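Local coordinates for enoyl-acyl carrier protein reductase (Uncultured bacterium, PDB 6KIA) that probably reduces the double bond of enoyl groups carried on acyl carrier protein with NADH, in bacterial fatty acid synthesis, and is linked to triclosan resistance, at residues S13-K18 and Q233-A238. Sequence-based numbering, arbitrary orientation.
Sequences SNIFRK and QVRYSA
Gln233 OE1 is gripped by two nitrogens of Arg235, and the flat group held in this way offers a face to Ile15 across the contact. Arg235 NH2 reaches Gln233 OE1 at 2.9 Å and Arg235 NH1 reaches it at 3.0 Å; the oxygen lies in the guanidinium plane, with NH1 on a lone pair and NH2 tilted from the carbonyl plane. NH1 also bonds to Val234 O, approaching from above that carbonyl plane. These bonds stay within 233-235, where the loop passes into strand 234-240; in-plane acceptors at NH1 and NH2, with Ser415 O as a further partner of NH2, should hold the guanidinium in its orientation.

Against this group the touching atoms of 13-18 are all carbon. Ile15 CD1 sits over one guanidinium face, 4.0 Å from Arg235 NH2, and packs still closer on Gln233 CB, at 3.6 Å. With CG1 placed between the backbone N and the carbonyl carbon (chi1 65°), the branch also lies over the centre of the Phe16 ring, Ile15 CG1 standing 3.8 Å above its plane. Phe16 turns its edge to the strand: Phe16 CZ meets Arg235 CG at 4.0 Å, and the ring and guanidinium planes stand 73° apart. Asn14 braces the loop, its OD1 accepting from Phe16 N in an Asx turn and Asn14 ND2 donating to Phe16 O at 2.9 Å.

Phe156 of strand 155-159 and Phe411 of helix 394-413 also meet the Phe16 ring, so the contact joins the loop before strand 21-25 to the start of strand 234-240 in the Rossmann-type sheet. The chemistry implies a division of labour: oxygens of Gln233, Val234 and Ser415 satisfy NH1 and NH2, while the loop packs against the arginine's face and aliphatic stem through van der Waals contact.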
ATOM      1  N   SER A  13      12.009  14.821 -15.001  1.00 20.43           N
ATOM      2  CA  SER A  13      12.237  16.126 -14.378  1.00 21.00           C
ATOM      3  C   SER A  13      12.374  15.993 -12.854  1.00 22.01           C
ATOM      4  O   SER A  13      11.947  14.995 -12.246  1.00 22.23           O
ATOM      5  CB  SER A  13      11.137  17.124 -14.778  1.00 24.97           C
ATOM      6  OG  SER A  13       9.983  17.015 -13.970  1.00 33.95           O
ATOM      7  N   ASN A  14      13.073  16.951 -12.248  1.00 23.06           N
ATOM      8  CA  ASN A  14      13.234  16.997 -10.805  1.00 19.64           C
ATOM      9  C   ASN A  14      13.397  18.430 -10.320  1.00 20.84           C
ATOM     10  O   ASN A  14      14.226  19.183 -10.832  1.00 26.40           O
ATOM     11  CB  ASN A  14      14.441  16.184 -10.318  1.00 20.11           C
ATOM     12  CG  ASN A  14      14.790  16.487  -8.856  1.00 20.86           C
ATOM     13  OD1 ASN A  14      13.985  16.223  -7.955  1.00 23.13           O
ATOM     14  ND2 ASN A  14      15.993  16.992  -8.607  1.00 23.29           N
ATOM     15  N   ILE A  15      12.622  18.794  -9.312  1.00 18.07           N
ATOM     16  CA  ILE A  15      12.738  20.122  -8.704  1.00 21.14           C
ATOM     17  C   ILE A  15      13.337  20.093  -7.300  1.00 23.78           C
ATOM     18  O   ILE A  15      13.579  21.151  -6.703  1.00 26.37           O
ATOM     19  CB  ILE A  15      11.367  20.809  -8.619  1.00 23.67           C
ATOM     20  CG1 ILE A  15      10.437  20.036  -7.671  1.00 22.49           C
ATOM     21  CG2 ILE A  15      10.742  20.917 -10.003  1.00 25.63           C
ATOM     22  CD1 ILE A  15       9.128  20.747  -7.401  1.00 24.44           C
ATOM     23  N   PHE A  16      13.559  18.903  -6.752  1.00 18.72           N
ATOM     24  CA  PHE A  16      13.969  18.794  -5.358  1.00 18.76           C
ATOM     25  C   PHE A  16      15.490  18.831  -5.198  1.00 27.07           C
ATOM     26  O   PHE A  16      16.248  18.255  -5.998  1.00 26.51           O
ATOM     27  CB  PHE A  16      13.372  17.525  -4.720  1.00 23.39           C
ATOM     28  CG  PHE A  16      11.861  17.495  -4.762  1.00 22.58           C
ATOM     29  CD1 PHE A  16      11.121  18.261  -3.872  1.00 20.62           C
ATOM     30  CD2 PHE A  16      11.184  16.709  -5.698  1.00 23.89           C
ATOM     31  CE1 PHE A  16       9.731  18.265  -3.916  1.00 21.44           C
ATOM     32  CE2 PHE A  16       9.774  16.715  -5.745  1.00 23.30           C
ATOM     33  CZ  PHE A  16       9.063  17.501  -4.834  1.00 23.74           C
ATOM     34  N   ARG A  17      15.924  19.542  -4.165  1.00 27.18           N
ATOM     35  CA  ARG A  17      17.336  19.830  -3.948  1.00 34.77           C
ATOM     36  C   ARG A  17      17.630  19.815  -2.454  1.00 27.04           C
ATOM     37  O   ARG A  17      16.707  19.732  -1.650  1.00 25.32           O
ATOM     38  CB  ARG A  17      17.690  21.199  -4.550  1.00 48.24           C
ATOM     39  CG  ARG A  17      18.871  21.177  -5.499  1.00 62.28           C
ATOM     40  CD  ARG A  17      18.744  22.244  -6.579  1.00 66.71           C
ATOM     41  NE  ARG A  17      18.607  21.651  -7.910  1.00 65.78           N
ATOM     42  CZ  ARG A  17      17.501  21.720  -8.647  1.00 62.26           C
ATOM     43  NH1 ARG A  17      16.440  22.379  -8.192  1.00 76.07           N
ATOM     44  NH2 ARG A  17      17.455  21.146  -9.840  1.00 42.72           N
ATOM     45  N   LYS A  18      18.907  19.912  -2.087  1.00 24.83           N
ATOM     46  CA  LYS A  18      19.298  20.195  -0.702  1.00 24.98           C
ATOM     47  C   LYS A  18      18.476  21.329  -0.082  1.00 29.60           C
ATOM     48  O   LYS A  18      18.332  22.393  -0.686  1.00 28.74           O
ATOM     49  CB  LYS A  18      20.783  20.573  -0.652  1.00 38.10           C
ATOM     50  CG  LYS A  18      21.431  20.473   0.721  1.00 47.32           C
ATOM     51  CD  LYS A  18      22.791  21.163   0.712  1.00 53.60           C
ATOM     52  CE  LYS A  18      22.687  22.577   0.153  1.00 55.31           C
ATOM     53  NZ  LYS A  18      24.022  23.218  -0.018  1.00 58.02           N
ATOM     54  N   GLN A 233       7.373  24.833  -3.921  1.00 24.70           N
ATOM     55  CA  GLN A 233       6.425  23.857  -4.489  1.00 20.59           C
ATOM     56  C   GLN A 233       6.060  22.820  -3.442  1.00 22.64           C
ATOM     57  O   GLN A 233       6.903  22.401  -2.650  1.00 25.70           O
ATOM     58  CB  GLN A 233       7.027  23.153  -5.708  1.00 23.84           C
ATOM     59  CG  GLN A 233       7.342  24.083  -6.870  1.00 23.84           C
ATOM     60  CD  GLN A 233       6.099  24.536  -7.599  1.00 32.49           C
ATOM     61  OE1 GLN A 233       5.172  23.752  -7.817  1.00 31.03           O
ATOM     62  NE2 GLN A 233       6.082  25.800  -8.014  1.00 32.31           N
ATOM     63  N   VAL A 234       4.801  22.405  -3.435  1.00 20.31           N
ATOM     64  CA  VAL A 234       4.350  21.371  -2.509  1.00 19.88           C
ATOM     65  C   VAL A 234       3.685  20.226  -3.263  1.00 21.74           C
ATOM     66  O   VAL A 234       2.868  20.446  -4.167  1.00 21.73           O
ATOM     67  CB  VAL A 234       3.372  21.950  -1.469  1.00 24.23           C
ATOM     68  CG1 VAL A 234       2.804  20.842  -0.553  1.00 22.83           C
ATOM     69  CG2 VAL A 234       4.065  23.021  -0.658  1.00 21.10           C
ATOM     70  N   ARG A 235       4.044  19.002  -2.884  1.00 19.64           N
ATOM     71  CA  ARG A 235       3.503  17.807  -3.502  1.00 18.74           C
ATOM     72  C   ARG A 235       3.018  16.823  -2.428  1.00 18.30           C
ATOM     73  O   ARG A 235       3.600  16.731  -1.338  1.00 17.54           O
ATOM     74  CB  ARG A 235       4.569  17.135  -4.362  1.00 18.98           C
ATOM     75  CG  ARG A 235       5.162  18.001  -5.455  1.00 18.81           C
ATOM     76  CD  ARG A 235       4.127  18.367  -6.502  1.00 20.37           C
ATOM     77  NE  ARG A 235       4.750  19.088  -7.610  1.00 25.68           N
ATOM     78  CZ  ARG A 235       4.771  20.412  -7.706  1.00 22.02           C
ATOM     79  NH1 ARG A 235       4.178  21.142  -6.781  1.00 23.18           N
ATOM     80  NH2 ARG A 235       5.370  20.998  -8.735  1.00 25.14           N
ATOM     81  N   TYR A 236       1.953  16.097  -2.747  1.00 18.02           N
ATOM     82  CA  TYR A 236       1.468  14.979  -1.921  1.00 17.43           C
ATOM     83  C   TYR A 236       1.436  13.732  -2.779  1.00 20.11           C
ATOM     84  O   TYR A 236       1.008  13.796  -3.931  1.00 20.68           O
ATOM     85  CB  TYR A 236       0.069  15.238  -1.369  1.00 17.63           C
ATOM     86  CG  TYR A 236      -0.005  16.500  -0.544  1.00 17.86           C
ATOM     87  CD1 TYR A 236      -0.177  17.734  -1.163  1.00 22.52           C
ATOM     88  CD2 TYR A 236       0.135  16.467   0.841  1.00 18.06           C
ATOM     89  CE1 TYR A 236      -0.219  18.902  -0.421  1.00 23.36           C
ATOM     90  CE2 TYR A 236       0.084  17.641   1.584  1.00 19.37           C
ATOM     91  CZ  TYR A 236      -0.088  18.840   0.942  1.00 20.22           C
ATOM     92  OH  TYR A 236      -0.146  20.007   1.673  1.00 23.77           O
ATOM     93  N   SER A 237       1.921  12.618  -2.241  1.00 18.46           N
ATOM     94  CA  SER A 237       1.810  11.345  -2.954  1.00 17.00           C
ATOM     95  C   SER A 237       1.144  10.350  -2.014  1.00 17.85           C
ATOM     96  O   SER A 237       1.204  10.513  -0.786  1.00 17.30           O
ATOM     97  CB  SER A 237       3.182  10.838  -3.398  1.00 16.83           C
ATOM     98  OG  SER A 237       3.972  10.484  -2.265  1.00 16.93           O
ATOM     99  N   ALA A 238       0.496   9.336  -2.581  1.00 17.03           N
ATOM    100  CA  ALA A 238      -0.039   8.233  -1.800  1.00 17.13           C
ATOM    101  C   ALA A 238       0.157   6.967  -2.611  1.00 16.96           C
ATOM    102  O   ALA A 238       0.203   7.009  -3.841  1.00 16.79           O
ATOM    103  CB  ALA A 238      -1.528   8.430  -1.463  1.00 20.78           C
TER